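Long-range contact in chloride intracellular channel Clic (Drosophila melanogaster, PDB 2YV7), which may change from a soluble globular form with a GST fold to a membrane-inserted one that works as a pH-dependent chloride channel: residues P222-I227 with T249-I254. Residues are numbered along the deposited sequence; the frame is centred on the assembly and turned at random.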
# COMPACT_ATOMS: atom_id res chain seq x y z
N PRO A 222 -6.76 4.03 0.82
CA PRO A 222 -7.67 5.03 0.26
C PRO A 222 -9.08 4.47 0.02
O PRO A 222 -9.25 3.25 -0.13
CB PRO A 222 -7.08 5.32 -1.12
CG PRO A 222 -6.20 4.11 -1.49
CD PRO A 222 -5.84 3.43 -0.18
N ALA A 223 -10.08 5.35 -0.03
CA ALA A 223 -11.42 4.93 -0.50
C ALA A 223 -11.46 4.34 -1.93
O ALA A 223 -10.74 4.76 -2.85
CB ALA A 223 -12.38 6.16 -0.40
N ASP A 224 -12.43 3.46 -2.16
CA ASP A 224 -12.65 2.87 -3.48
C ASP A 224 -12.71 3.91 -4.56
O ASP A 224 -12.18 3.74 -5.61
CB ASP A 224 -13.97 2.10 -3.51
CG ASP A 224 -13.92 0.80 -2.70
OD1 ASP A 224 -12.98 0.55 -1.87
OD2 ASP A 224 -14.82 -0.02 -2.94
N GLN A 225 -13.50 4.97 -4.31
CA GLN A 225 -13.70 6.00 -5.32
C GLN A 225 -12.43 6.65 -5.77
O GLN A 225 -12.29 7.05 -6.92
CB GLN A 225 -14.67 7.08 -4.73
CG GLN A 225 -16.12 6.56 -4.46
CD GLN A 225 -16.30 5.64 -3.26
OE1 GLN A 225 -15.57 5.69 -2.27
NE2 GLN A 225 -17.37 4.83 -3.30
N ASP A 226 -11.47 6.79 -4.86
CA ASP A 226 -10.19 7.37 -5.14
C ASP A 226 -9.30 6.40 -5.91
O ASP A 226 -8.59 6.81 -6.78
CB ASP A 226 -9.57 7.83 -3.80
CG ASP A 226 -10.39 8.98 -3.15
OD1 ASP A 226 -10.65 9.94 -3.91
OD2 ASP A 226 -10.80 8.88 -1.98
N ILE A 227 -9.31 5.11 -5.55
CA ILE A 227 -8.58 4.11 -6.36
C ILE A 227 -9.13 4.12 -7.79
O ILE A 227 -8.39 4.27 -8.79
CB ILE A 227 -8.69 2.68 -5.70
CG1 ILE A 227 -7.90 2.61 -4.40
CG2 ILE A 227 -8.13 1.62 -6.72
CD1 ILE A 227 -8.23 1.43 -3.45
N THR A 249 -16.44 4.94 0.14
CA THR A 249 -16.68 3.64 0.76
C THR A 249 -15.42 2.82 0.63
O THR A 249 -14.56 3.20 -0.13
CB THR A 249 -17.81 2.91 0.09
OG1 THR A 249 -17.58 2.89 -1.33
CG2 THR A 249 -19.14 3.64 0.42
N PHE A 250 -15.31 1.77 1.44
CA PHE A 250 -14.09 0.92 1.47
C PHE A 250 -14.47 -0.53 1.23
O PHE A 250 -15.23 -1.09 2.02
CB PHE A 250 -13.44 1.09 2.86
CG PHE A 250 -13.00 2.48 3.10
CD1 PHE A 250 -11.75 2.91 2.67
CD2 PHE A 250 -13.92 3.43 3.60
CE1 PHE A 250 -11.36 4.25 2.82
CE2 PHE A 250 -13.53 4.79 3.73
CZ PHE A 250 -12.26 5.20 3.34
N THR A 251 -13.96 -1.15 0.16
CA THR A 251 -14.12 -2.60 -0.04
C THR A 251 -13.35 -3.36 1.07
O THR A 251 -12.10 -3.29 1.17
CB THR A 251 -13.63 -3.04 -1.41
OG1 THR A 251 -14.54 -2.55 -2.45
CG2 THR A 251 -13.46 -4.61 -1.49
N THR A 252 -14.09 -4.18 1.81
CA THR A 252 -13.54 -5.00 2.89
C THR A 252 -14.11 -6.41 2.99
O THR A 252 -13.68 -7.21 3.87
CB THR A 252 -13.64 -4.36 4.30
OG1 THR A 252 -15.03 -4.17 4.61
CG2 THR A 252 -12.81 -3.07 4.42
N TYR A 253 -15.06 -6.75 2.12
CA TYR A 253 -15.72 -8.05 2.29
C TYR A 253 -14.84 -9.19 1.87
O TYR A 253 -13.97 -9.05 1.01
CB TYR A 253 -17.07 -8.12 1.53
CG TYR A 253 -16.92 -8.10 0.05
CD1 TYR A 253 -16.85 -6.89 -0.62
CD2 TYR A 253 -16.86 -9.27 -0.70
CE1 TYR A 253 -16.71 -6.85 -1.98
CE2 TYR A 253 -16.74 -9.23 -2.07
CZ TYR A 253 -16.66 -8.02 -2.69
OH TYR A 253 -16.51 -7.93 -4.07
N ILE A 254 -15.10 -10.35 2.46
CA ILE A 254 -14.39 -11.60 2.15
C ILE A 254 -15.52 -12.54 1.62
O ILE A 254 -16.55 -12.71 2.30
CB ILE A 254 -13.69 -12.12 3.40
CG1 ILE A 254 -12.73 -11.06 4.03
CG2 ILE A 254 -12.98 -13.47 3.12
CD1 ILE A 254 -11.51 -10.77 3.10
O HOH W 1 -17.17 0.46 -1.86
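Asp224, the first residue of helix 224-235, reaches Thr251 with its carboxylate, and its backbone meets Thr249. Starting at the main chain, Asp224 N, one residue past the N-cap Ala223, gives its hydrogen to Thr249 O at 3.0 Å, so the tail supplies the acceptor for an amide of the helix's first turn. Further out, CB of Asp224 packs against that same carbonyl oxygen. With CG anti to its own carbonyl carbon (chi1 -72°), the carboxylate is carried over to Thr251 and grips it twice: OD1 takes the amide N of Thr251 at 2.8 Å, 29° out of the carboxylate plane, and OD2 takes Thr251 OG1 at 2.6 Å, both on their syn sides. OD2 also accepts a hydrogen bond from a water, which is hydrogen-bonded in turn to Thr249 OG1.

Next along the helix, the bent side chain of Gln225 pairs its amide with Thr249: OE1 receives Thr249 N at 2.7 Å, while NE2 donates to Thr249 OG1 at 2.8 Å, nearly in the amide plane. NE2 also hydrogen-bonds to Glu246 OE2. The Phe250 ring comes obliquely to the chain just before the helix, CE1 3.3 Å from Ala223 N, and its CZ touches Ala223 CB.

With an alanine at Asp224, the amide and hydroxyl of Thr251 would probably lose their acceptors, and the water one of its partners. Sitting at the positive N-terminal end of helix 224-235, the carboxylate probably has its negative charge favoured while it holds the irregular tail against the helix start.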